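Local atomic coordinates of tail spike protein (Acinetobacter phage vB_AbaP_AS12, PDB entry 6EU4), a protein that probably recognises and degrades the capsular polysaccharide of its host Acinetobacter baumannii, serving as the trimeric receptor-binding tailspike of the phage. Residues Leu124-Val129 with Gly148-Thr153; Ala175-Ile180 with Phe196-Asp201; Ser486-Arg491 with Gln558-Trp563; Asn496-Gln501 with Leu521-Ser526. One frame throughout, in Å; residues are numbered along the deposited sequence. Where two conformers were deposited one is given.

The four contacts fall into two pairs on opposite sides of the centre of a long, thin chain. Interactions 1 and 2 lie in the N-terminal part of the parallel beta-helix, with centres about 8 Å apart; strand 148-151 of interaction 1 is the neighbour of strand 196-200 of interaction 2, and Lys151 N sits 2.8 Å from Gln199 O, probably hydrogen-bonded. Interactions 3 and 4 belong to the six-stranded, mostly antiparallel sheet beyond the helix, centres about 12 Å apart; the 496-501 and 521-526 strands lie, in sequence, between the two loops of interaction 3, and Leu490 O is 3.2 Å from Gln524 NE2. Between interactions 1 and 4 the centres are about 74 Å apart. Another subunit touches interactions 3 and 4, but neither 1 nor 2.

Interaction 1: residues Leu124-Val129 with Gly148-Thr153; sequences LYHTSV and GFIKTT
His126 and Ile150 lie side by side on one face of a parallel strand pair, Leu124-Thr127 against Gly148-Lys151, and the ring of His126 takes Ile150 CB over its face, 4.0 Å from the ring centroid. This is one rung-to-rung step of a parallel beta-helix. Tyr125 N donates to Gly148 O, Ile150 N to Tyr125 O (2.8 Å), Thr127 N to Ile150 O and Thr152 N to Thr127 O, so the ladder runs on one residue past the regular strand.

The face carrying Tyr125, Phe149, Thr127 and Lys151 is the tightly packed one, and all four are buried. Tyr125 CD2 meets Phe149 CE1 at 3.9 Å, arriving at the edge of the phenylalanine ring. Lys151 has CG anti to its backbone N (chi1 -179°); the bend at chi2 brings CE to 3.5 Å from Val129 C, and chi4 turns NZ toward Thr153 O. That NZ is gripped by Thr153 O at 3.0 Å, by Asn155 O, and by a salt bridge to Asp174. Leu124, His126 and Ile150, all partly exposed, form the more open side, close at His126-Ile150 but loose where Leu124 CD2 reaches Ile150 CD1 only at 4.3 Å. Past the strands, Thr153 OG1 closes the corner with a 2.6 Å hydrogen bond to Ser128 O, approaching from above the carbonyl plane.

On the buried side, helix 106-113 covers Tyr125, Thr127 and Phe149 through Ile109, and Glu92 holds the tyrosine hydroxyl. Strand 148-151 continues the stack onto strand 196-200, while Ile176 and Met177 of strand 175-179 close over Phe149.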
# COMPACT_ATOMS: atom_id res chain seq x y z
N LEU A 124 -3.66 -18.05 -33.44
CA LEU A 124 -5.06 -17.70 -33.27
C LEU A 124 -5.93 -18.87 -33.74
O LEU A 124 -5.73 -19.41 -34.84
CB LEU A 124 -5.43 -16.45 -34.05
CG LEU A 124 -4.66 -15.21 -33.60
CD1 LEU A 124 -4.91 -14.06 -34.59
CD2 LEU A 124 -5.03 -14.83 -32.16
N TYR A 125 -6.88 -19.23 -32.91
CA TYR A 125 -7.85 -20.27 -33.21
C TYR A 125 -9.22 -19.63 -33.26
O TYR A 125 -9.56 -18.83 -32.38
CB TYR A 125 -7.82 -21.36 -32.16
CG TYR A 125 -6.45 -21.91 -31.86
CD1 TYR A 125 -5.92 -22.97 -32.58
CD2 TYR A 125 -5.69 -21.36 -30.84
CE1 TYR A 125 -4.66 -23.49 -32.27
CE2 TYR A 125 -4.43 -21.87 -30.52
CZ TYR A 125 -3.92 -22.92 -31.23
OH TYR A 125 -2.67 -23.39 -30.91
N HIS A 126 -10.01 -19.97 -34.28
CA HIS A 126 -11.35 -19.41 -34.44
C HIS A 126 -12.40 -20.40 -33.94
O HIS A 126 -12.27 -21.60 -34.13
CB HIS A 126 -11.61 -19.05 -35.91
CG HIS A 126 -10.79 -17.89 -36.36
ND1 HIS A 126 -9.42 -17.99 -36.56
CD2 HIS A 126 -11.12 -16.60 -36.60
CE1 HIS A 126 -8.96 -16.81 -36.93
NE2 HIS A 126 -9.97 -15.95 -36.96
N THR A 127 -13.42 -19.87 -33.28
CA THR A 127 -14.42 -20.70 -32.61
C THR A 127 -15.82 -20.19 -32.90
O THR A 127 -16.05 -18.98 -32.93
CB THR A 127 -14.21 -20.71 -31.11
OG1 THR A 127 -14.22 -19.35 -30.64
CG2 THR A 127 -12.89 -21.38 -30.77
N SER A 128 -16.76 -21.11 -33.09
CA SER A 128 -18.15 -20.74 -33.32
C SER A 128 -19.01 -20.86 -32.07
O SER A 128 -20.17 -20.43 -32.08
CB SER A 128 -18.76 -21.60 -34.41
OG SER A 128 -19.00 -22.91 -33.91
N VAL A 129 -18.47 -21.45 -31.00
CA VAL A 129 -19.16 -21.54 -29.72
C VAL A 129 -18.17 -21.17 -28.62
O VAL A 129 -16.95 -21.12 -28.87
CB VAL A 129 -19.74 -22.96 -29.49
CG1 VAL A 129 -20.88 -23.24 -30.49
CG2 VAL A 129 -18.67 -24.02 -29.60
N GLY A 148 -4.47 -16.99 -29.05
CA GLY A 148 -5.76 -16.87 -28.41
C GLY A 148 -6.88 -17.33 -29.29
O GLY A 148 -6.67 -18.04 -30.27
N PHE A 149 -8.09 -16.92 -28.89
CA PHE A 149 -9.33 -17.43 -29.45
C PHE A 149 -10.11 -16.26 -30.03
O PHE A 149 -10.29 -15.24 -29.36
CB PHE A 149 -10.20 -18.12 -28.40
CG PHE A 149 -9.52 -19.28 -27.72
CD1 PHE A 149 -8.73 -20.16 -28.43
CD2 PHE A 149 -9.69 -19.49 -26.36
CE1 PHE A 149 -8.09 -21.24 -27.79
CE2 PHE A 149 -9.05 -20.56 -25.71
CZ PHE A 149 -8.24 -21.43 -26.44
N ILE A 150 -10.60 -16.44 -31.26
CA ILE A 150 -11.43 -15.46 -31.95
C ILE A 150 -12.80 -16.10 -32.14
O ILE A 150 -12.95 -17.07 -32.88
CB ILE A 150 -10.83 -15.06 -33.30
CG1 ILE A 150 -9.35 -14.68 -33.13
CG2 ILE A 150 -11.63 -13.92 -33.91
CD1 ILE A 150 -9.12 -13.47 -32.26
N LYS A 151 -13.81 -15.54 -31.48
CA LYS A 151 -15.16 -16.07 -31.58
C LYS A 151 -15.91 -15.36 -32.70
O LYS A 151 -15.92 -14.13 -32.76
CB LYS A 151 -15.89 -15.89 -30.25
CG LYS A 151 -17.29 -16.45 -30.32
CD LYS A 151 -17.67 -17.12 -29.04
CE LYS A 151 -19.01 -17.81 -29.16
NZ LYS A 151 -20.10 -16.89 -28.88
N THR A 152 -16.56 -16.14 -33.57
CA THR A 152 -17.12 -15.64 -34.82
C THR A 152 -18.64 -15.55 -34.83
O THR A 152 -19.23 -15.18 -35.85
CB THR A 152 -16.70 -16.54 -35.99
OG1 THR A 152 -17.28 -17.83 -35.82
CG2 THR A 152 -15.18 -16.67 -36.05
N THR A 153 -19.28 -15.93 -33.74
CA THR A 153 -20.74 -15.95 -33.64
C THR A 153 -21.14 -15.46 -32.26
O THR A 153 -20.29 -15.26 -31.37
CB THR A 153 -21.32 -17.36 -33.79
OG1 THR A 153 -21.04 -18.08 -32.57
CG2 THR A 153 -20.73 -18.09 -34.99

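Interaction 2: residues Ala175-Ile180 with Phe196-Asp201; sequences AIMVAI and FTLQYD
Apolar packing does most of the work between Ala175-Met177 and Phe196-Tyr200, and no hydrogen bond crosses. Ile176 is the wedge: CG2 meets Leu198 CD2 at 4.0 Å, while CD1 reaches over the backbone to Gln199 C at 3.3 Å. Met177, a selenomethionine, crosses Leu198 at about a right angle, its CB 4.0 Å from Leu198 CD1.

Two contacts involve aromatic rings. Ile176 CG1 sits over one face of Tyr200, 3.9 Å from the ring centroid, a CH-pi contact; with CG1 anti to the carbonyl carbon (chi1 -54°), this branch and CD1 are swung to the ring while CG2 is left for Leu198. Met177 is extended beyond CG, bringing SE to 4.1 Å from Phe196 CE1 in an oblique Met-aromatic contact.

Polar chemistry stays at the margin. Tyr200 OH packs on Ala175 CA at 3.3 Å, but its hydrogen bond goes to Asp174, the carboxylate that also pairs with Lys151.

At Ile176 and Met177 the chain turns a corner of the beta-helix, and both side chains are buried against strand 196-200. Between these two segments the cohesion is apolar, with the buried hydroxyl satisfied by a carboxylate at the edge of the oily core.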
# COMPACT_ATOMS: atom_id res chain seq x y z
N ALA A 175 -20.41 -15.94 -24.67
CA ALA A 175 -19.09 -15.65 -24.14
C ALA A 175 -18.06 -16.34 -25.01
O ALA A 175 -18.39 -17.22 -25.81
CB ALA A 175 -18.96 -16.12 -22.69
N ILE A 176 -16.80 -15.93 -24.88
CA ILE A 176 -15.71 -16.58 -25.62
C ILE A 176 -15.19 -17.77 -24.85
O ILE A 176 -15.03 -18.87 -25.40
CB ILE A 176 -14.58 -15.58 -25.93
CG1 ILE A 176 -15.15 -14.36 -26.66
CG2 ILE A 176 -13.51 -16.26 -26.78
CD1 ILE A 176 -14.14 -13.25 -26.85
N MSE A 177 -14.92 -17.56 -23.57
CA MSE A 177 -14.44 -18.60 -22.67
C MSE A 177 -15.29 -18.59 -21.39
O MSE A 177 -15.70 -17.52 -20.92
CB MSE A 177 -12.94 -18.39 -22.37
CG MSE A 177 -12.24 -19.56 -21.82
SE MSE A 177 -10.30 -19.16 -21.79
CE MSE A 177 -9.74 -20.97 -21.84
N VAL A 178 -15.57 -19.77 -20.84
CA VAL A 178 -16.44 -19.93 -19.68
C VAL A 178 -15.75 -20.84 -18.67
O VAL A 178 -15.27 -21.92 -19.03
CB VAL A 178 -17.80 -20.55 -20.08
CG1 VAL A 178 -18.73 -20.68 -18.86
CG2 VAL A 178 -18.45 -19.72 -21.19
N ALA A 179 -15.71 -20.40 -17.41
CA ALA A 179 -15.22 -21.23 -16.31
C ALA A 179 -16.41 -21.95 -15.68
O ALA A 179 -17.38 -21.30 -15.29
CB ALA A 179 -14.52 -20.37 -15.26
N ILE A 180 -16.32 -23.27 -15.58
CA ILE A 180 -17.40 -24.11 -15.06
C ILE A 180 -16.85 -25.05 -13.99
O ILE A 180 -15.89 -25.79 -14.26
CB ILE A 180 -18.08 -24.91 -16.18
CG1 ILE A 180 -18.56 -23.99 -17.30
CG2 ILE A 180 -19.21 -25.78 -15.62
CD1 ILE A 180 -19.31 -24.69 -18.47
N PHE A 196 -2.47 -14.91 -23.60
CA PHE A 196 -3.29 -15.03 -24.80
C PHE A 196 -4.43 -14.03 -24.77
O PHE A 196 -4.67 -13.35 -23.77
CB PHE A 196 -3.82 -16.46 -24.98
CG PHE A 196 -4.67 -16.96 -23.84
CD1 PHE A 196 -6.02 -16.72 -23.82
CD2 PHE A 196 -4.11 -17.72 -22.81
CE1 PHE A 196 -6.81 -17.20 -22.79
CE2 PHE A 196 -4.88 -18.20 -21.78
CZ PHE A 196 -6.24 -17.94 -21.78
N THR A 197 -5.13 -13.94 -25.90
CA THR A 197 -6.23 -13.00 -26.06
C THR A 197 -7.53 -13.75 -26.33
O THR A 197 -7.54 -14.87 -26.85
CB THR A 197 -5.93 -12.01 -27.19
OG1 THR A 197 -6.99 -11.05 -27.30
CG2 THR A 197 -5.79 -12.75 -28.55
N LEU A 198 -8.64 -13.12 -25.93
CA LEU A 198 -10.00 -13.58 -26.18
C LEU A 198 -10.71 -12.43 -26.87
O LEU A 198 -10.88 -11.37 -26.27
CB LEU A 198 -10.73 -13.92 -24.88
CG LEU A 198 -10.09 -14.97 -23.98
CD1 LEU A 198 -10.80 -15.02 -22.63
CD2 LEU A 198 -10.15 -16.31 -24.66
N GLN A 199 -11.11 -12.62 -28.13
CA GLN A 199 -11.75 -11.54 -28.87
C GLN A 199 -12.92 -12.06 -29.69
O GLN A 199 -12.89 -13.18 -30.19
CB GLN A 199 -10.76 -10.84 -29.82
CG GLN A 199 -9.53 -10.30 -29.12
CD GLN A 199 -8.62 -9.51 -30.04
OE1 GLN A 199 -9.06 -9.02 -31.09
NE2 GLN A 199 -7.35 -9.40 -29.67
N TYR A 200 -13.93 -11.20 -29.86
CA TYR A 200 -14.90 -11.42 -30.92
C TYR A 200 -14.36 -10.90 -32.24
O TYR A 200 -13.56 -9.96 -32.27
CB TYR A 200 -16.23 -10.73 -30.62
CG TYR A 200 -17.03 -11.46 -29.58
CD1 TYR A 200 -16.82 -11.21 -28.24
CD2 TYR A 200 -17.98 -12.40 -29.94
CE1 TYR A 200 -17.54 -11.90 -27.26
CE2 TYR A 200 -18.71 -13.09 -28.98
CZ TYR A 200 -18.48 -12.83 -27.64
OH TYR A 200 -19.19 -13.52 -26.68
N ASP A 201 -14.78 -11.54 -33.33
CA ASP A 201 -14.66 -10.99 -34.67
C ASP A 201 -15.23 -9.57 -34.69
O ASP A 201 -16.41 -9.37 -34.39
CB ASP A 201 -15.41 -11.91 -35.64
CG ASP A 201 -15.31 -11.48 -37.11
OD1 ASP A 201 -14.85 -10.36 -37.42
OD2 ASP A 201 -15.71 -12.32 -37.96

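Interaction 3: residues Ser486-Arg491 with Gln558-Trp563; sequences SITNLR and QAYASW
Two loops of the sheet domain that follows the beta-helix meet here, Ser486-Arg491 and Gln558-Trp563, and a cation-pi pair of Arg491 with Tyr560 lies at the centre. The guanidinium rides over the tyrosine face, CZ 4.8 Å from the ring centroid and 14° off the normal, but the two planes are tilted 40° apart, so this is no flat stack. On the way there CD passes 3.6 Å from Tyr560 CE2, and the bend at chi3 (76°) carries the head on toward the other loop. There Arg491 NH1 donates to Gln558 O at 2.8 Å, in the plane of both groups; a weak bond to the same oxygen comes from NH2. Asn535 takes NE, and the carbonyls of Ser533 and Asp555 take NH2, so acceptors round its edge fix how the guanidinium is turned.

Thr488 O comes to the edge of Tyr560, 3.5 Å from CE2. At the far end of the ring a water accepts from Tyr560 OH at 2.8 Å and donates to Ile487 O, bridging the loops. Ile487 CD1 touches the edge of Trp563 at CZ2. An ST turn, Thr488 N to Ser486 OG, shapes the start of the first loop.

Around this surface contact, Arg552 of strand 547-554 makes a further cation-pi contact with Tyr560 and bonds Thr488 OG1. Strand 535-542 packs on Tyr560 and Trp563 through Gln537, and Arg570 of the second subunit binds Trp563 O.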
# COMPACT_ATOMS: atom_id res chain seq x y z
N SER A 486 -16.25 42.03 9.31
CA SER A 486 -16.84 42.31 10.60
C SER A 486 -16.65 41.13 11.55
O SER A 486 -16.99 40.00 11.22
CB SER A 486 -18.33 42.62 10.46
OG SER A 486 -18.94 42.62 11.74
N ILE A 487 -16.13 41.42 12.75
CA ILE A 487 -16.03 40.38 13.77
C ILE A 487 -17.36 40.12 14.44
O ILE A 487 -17.47 39.19 15.25
CB ILE A 487 -14.96 40.75 14.81
CG1 ILE A 487 -15.29 42.08 15.49
CG2 ILE A 487 -13.60 40.80 14.17
CD1 ILE A 487 -14.47 42.30 16.79
N THR A 488 -18.40 40.89 14.12
CA THR A 488 -19.75 40.59 14.57
C THR A 488 -20.38 39.46 13.78
O THR A 488 -21.26 38.77 14.30
CB THR A 488 -20.58 41.87 14.48
OG1 THR A 488 -19.99 42.84 15.35
CG2 THR A 488 -22.03 41.63 14.89
N ASN A 489 -19.93 39.23 12.55
CA ASN A 489 -20.56 38.26 11.65
C ASN A 489 -19.66 37.05 11.39
O ASN A 489 -19.62 36.53 10.27
CB ASN A 489 -20.94 38.94 10.34
CG ASN A 489 -21.84 40.14 10.55
OD1 ASN A 489 -22.62 40.19 11.50
ND2 ASN A 489 -21.75 41.13 9.64
N LEU A 490 -18.96 36.57 12.42
CA LEU A 490 -18.13 35.37 12.34
C LEU A 490 -18.71 34.22 13.15
O LEU A 490 -18.00 33.26 13.47
CB LEU A 490 -16.71 35.68 12.81
CG LEU A 490 -15.96 36.76 12.04
CD1 LEU A 490 -14.58 37.03 12.68
CD2 LEU A 490 -15.78 36.36 10.58
N ARG A 491 -20.00 34.30 13.50
CA ARG A 491 -20.64 33.27 14.31
C ARG A 491 -21.00 32.03 13.50
O ARG A 491 -21.12 30.93 14.06
CB ARG A 491 -21.90 33.85 14.95
CG ARG A 491 -21.56 35.10 15.78
CD ARG A 491 -22.78 35.79 16.27
NE ARG A 491 -23.40 35.09 17.39
CZ ARG A 491 -24.47 35.56 18.03
NH1 ARG A 491 -25.01 36.70 17.63
NH2 ARG A 491 -25.00 34.91 19.05
N GLN A 558 -29.70 35.51 19.32
CA GLN A 558 -29.76 36.94 19.60
C GLN A 558 -28.53 37.63 19.04
O GLN A 558 -27.46 37.02 18.90
CB GLN A 558 -29.84 37.22 21.11
CG GLN A 558 -31.00 36.57 21.81
CD GLN A 558 -32.35 37.22 21.49
OE1 GLN A 558 -32.42 38.33 20.95
NE2 GLN A 558 -33.43 36.53 21.82
N ALA A 559 -28.67 38.93 18.78
CA ALA A 559 -27.52 39.74 18.41
C ALA A 559 -26.56 39.89 19.60
O ALA A 559 -26.95 39.73 20.77
CB ALA A 559 -27.97 41.12 17.94
N TYR A 560 -25.31 40.21 19.29
CA TYR A 560 -24.33 40.49 20.33
C TYR A 560 -24.82 41.60 21.26
O TYR A 560 -25.42 42.59 20.82
CB TYR A 560 -22.99 40.91 19.73
CG TYR A 560 -22.03 39.78 19.39
CD1 TYR A 560 -21.37 39.07 20.38
CD2 TYR A 560 -21.76 39.45 18.06
CE1 TYR A 560 -20.45 38.06 20.07
CE2 TYR A 560 -20.85 38.44 17.74
CZ TYR A 560 -20.21 37.75 18.73
OH TYR A 560 -19.32 36.75 18.40
N ALA A 561 -24.54 41.42 22.54
CA ALA A 561 -24.72 42.47 23.52
C ALA A 561 -23.60 43.51 23.40
O ALA A 561 -22.59 43.30 22.72
CB ALA A 561 -24.75 41.88 24.92
N SER A 562 -23.81 44.65 24.07
CA SER A 562 -22.84 45.75 24.01
C SER A 562 -21.48 45.33 24.54
O SER A 562 -21.36 44.51 25.46
CB SER A 562 -23.35 46.94 24.81
OG SER A 562 -24.61 47.39 24.33
N TRP A 563 -20.43 45.93 23.97
CA TRP A 563 -19.08 45.72 24.47
C TRP A 563 -18.91 46.31 25.87
O TRP A 563 -19.45 47.38 26.19
CB TRP A 563 -18.07 46.39 23.54
CG TRP A 563 -17.72 45.67 22.29
CD1 TRP A 563 -18.11 46.00 21.02
CD2 TRP A 563 -16.88 44.52 22.16
NE1 TRP A 563 -17.56 45.13 20.12
CE2 TRP A 563 -16.80 44.21 20.79
CE3 TRP A 563 -16.19 43.73 23.07
CZ2 TRP A 563 -16.05 43.15 20.30
CZ3 TRP A 563 -15.44 42.66 22.59
CH2 TRP A 563 -15.38 42.38 21.20
O HOH W 1 -18.61 36.75 15.71

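Interaction 4: residues Asn496-Gln501 with Leu521-Ser526; sequences NAVLVQ and LVQQWS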
# COMPACT_ATOMS: atom_id res chain seq x y z
N ASN A 496 -14.60 28.65 18.34
CA ASN A 496 -13.56 29.21 19.18
C ASN A 496 -12.34 29.46 18.31
O ASN A 496 -11.79 28.51 17.75
CB ASN A 496 -13.23 28.24 20.31
CG ASN A 496 -14.44 27.92 21.16
OD1 ASN A 496 -14.91 28.74 21.94
ND2 ASN A 496 -14.95 26.71 21.03
N ALA A 497 -11.92 30.73 18.19
CA ALA A 497 -10.86 31.09 17.26
C ALA A 497 -10.18 32.39 17.70
O ALA A 497 -10.83 33.30 18.19
CB ALA A 497 -11.42 31.28 15.83
N VAL A 498 -8.88 32.48 17.44
CA VAL A 498 -8.13 33.72 17.62
C VAL A 498 -8.03 34.45 16.29
O VAL A 498 -7.68 33.84 15.26
CB VAL A 498 -6.73 33.44 18.19
CG1 VAL A 498 -5.99 34.77 18.39
CG2 VAL A 498 -6.81 32.64 19.50
N LEU A 499 -8.32 35.75 16.32
CA LEU A 499 -8.32 36.64 15.18
C LEU A 499 -7.32 37.76 15.40
O LEU A 499 -7.08 38.20 16.53
CB LEU A 499 -9.72 37.26 14.97
CG LEU A 499 -10.92 36.33 15.24
CD1 LEU A 499 -12.20 37.12 15.21
CD2 LEU A 499 -10.93 35.21 14.21
N VAL A 500 -6.74 38.25 14.31
CA VAL A 500 -5.92 39.45 14.35
C VAL A 500 -6.41 40.41 13.29
O VAL A 500 -6.71 40.00 12.16
CB VAL A 500 -4.41 39.16 14.18
CG1 VAL A 500 -4.10 38.44 12.86
CG2 VAL A 500 -3.61 40.45 14.30
N GLN A 501 -6.53 41.68 13.65
CA GLN A 501 -6.78 42.75 12.68
C GLN A 501 -5.60 43.70 12.77
O GLN A 501 -5.50 44.50 13.70
CB GLN A 501 -8.10 43.47 12.95
CG GLN A 501 -8.36 44.61 11.96
CD GLN A 501 -8.21 44.18 10.53
OE1 GLN A 501 -7.13 44.31 9.94
NE2 GLN A 501 -9.28 43.66 9.95
N LEU A 521 -6.02 42.02 18.68
CA LEU A 521 -6.18 40.58 18.82
C LEU A 521 -7.54 40.34 19.46
O LEU A 521 -7.93 41.07 20.38
CB LEU A 521 -5.08 39.98 19.69
CG LEU A 521 -3.70 39.90 19.04
CD1 LEU A 521 -2.64 39.57 20.07
CD2 LEU A 521 -3.73 38.84 17.95
N VAL A 522 -8.26 39.34 18.96
CA VAL A 522 -9.58 38.99 19.46
C VAL A 522 -9.63 37.48 19.68
O VAL A 522 -9.28 36.71 18.78
CB VAL A 522 -10.70 39.41 18.50
CG1 VAL A 522 -12.08 39.00 19.06
CG2 VAL A 522 -10.65 40.92 18.21
N GLN A 523 -10.03 37.07 20.87
CA GLN A 523 -10.38 35.68 21.13
C GLN A 523 -11.89 35.57 20.99
O GLN A 523 -12.62 36.23 21.73
CB GLN A 523 -9.95 35.24 22.52
CG GLN A 523 -10.50 33.86 22.93
CD GLN A 523 -9.75 32.72 22.26
OE1 GLN A 523 -8.54 32.57 22.43
NE2 GLN A 523 -10.46 31.92 21.48
N GLN A 524 -12.35 34.74 20.05
CA GLN A 524 -13.76 34.41 19.96
C GLN A 524 -14.00 33.04 20.61
O GLN A 524 -13.21 32.11 20.43
CB GLN A 524 -14.25 34.39 18.51
CG GLN A 524 -15.70 33.92 18.39
CD GLN A 524 -16.27 34.16 17.02
OE1 GLN A 524 -16.43 35.30 16.61
NE2 GLN A 524 -16.60 33.08 16.30
N TRP A 525 -15.06 32.95 21.39
CA TRP A 525 -15.55 31.67 21.88
C TRP A 525 -16.92 31.41 21.28
O TRP A 525 -17.67 32.33 20.94
CB TRP A 525 -15.67 31.66 23.40
CG TRP A 525 -14.39 31.68 24.18
CD1 TRP A 525 -13.65 30.61 24.53
CD2 TRP A 525 -13.72 32.83 24.74
NE1 TRP A 525 -12.56 30.99 25.27
CE2 TRP A 525 -12.57 32.35 25.41
CE3 TRP A 525 -13.97 34.20 24.73
CZ2 TRP A 525 -11.70 33.20 26.10
CZ3 TRP A 525 -13.07 35.04 25.39
CH2 TRP A 525 -11.97 34.54 26.06
N SER A 526 -17.27 30.12 21.20
CA SER A 526 -18.52 29.69 20.60
C SER A 526 -18.94 28.34 21.17
O SER A 526 -18.09 27.50 21.49
CB SER A 526 -18.38 29.57 19.08
OG SER A 526 -19.59 29.10 18.53
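Strands Asn496-Gln501 and Leu521-Ser526 run antiparallel, 167° between their directions, with Ala497-Gln524 and Leu499-Val522 as hydrogen-bonded pairs; Leu499 N to Val522 O measures 2.8 Å. At the end of the ladder the side chain of Asn496 stands in for a backbone partner: OD1 accepts from Ser526 N at 2.8 Å, the donor lying well above the plane of the amide carbonyl, and the same oxygen sits 3.4 Å from Trp525 CB.

Gln523 leaves with CG anti to its N (chi1 170°), then bends at chi2 to lie along its own strand toward the next residue, so that NE2 donates to Gln524 O at 2.9 Å. That oxygen also takes Ala497 N, from the opposite face of its plane. The amide's other end, OE1, packs on Val498 CG2 at 3.4 Å.

The pair is the second and third strands of a six-stranded sheet that carries on into another subunit, through an antiparallel ladder at Asn496 and Ala497. Gln523 OE1 is bound by Trp525 NE1 of the third subunit, while the indole of this chain's Trp525 bonds Gln523 of the second, so the same bond repeats round the trimer. Further along, Leu521 CD2 lies obliquely against Val500 CB at 3.8 Å, and Leu499 packs beside Val522 on the other face.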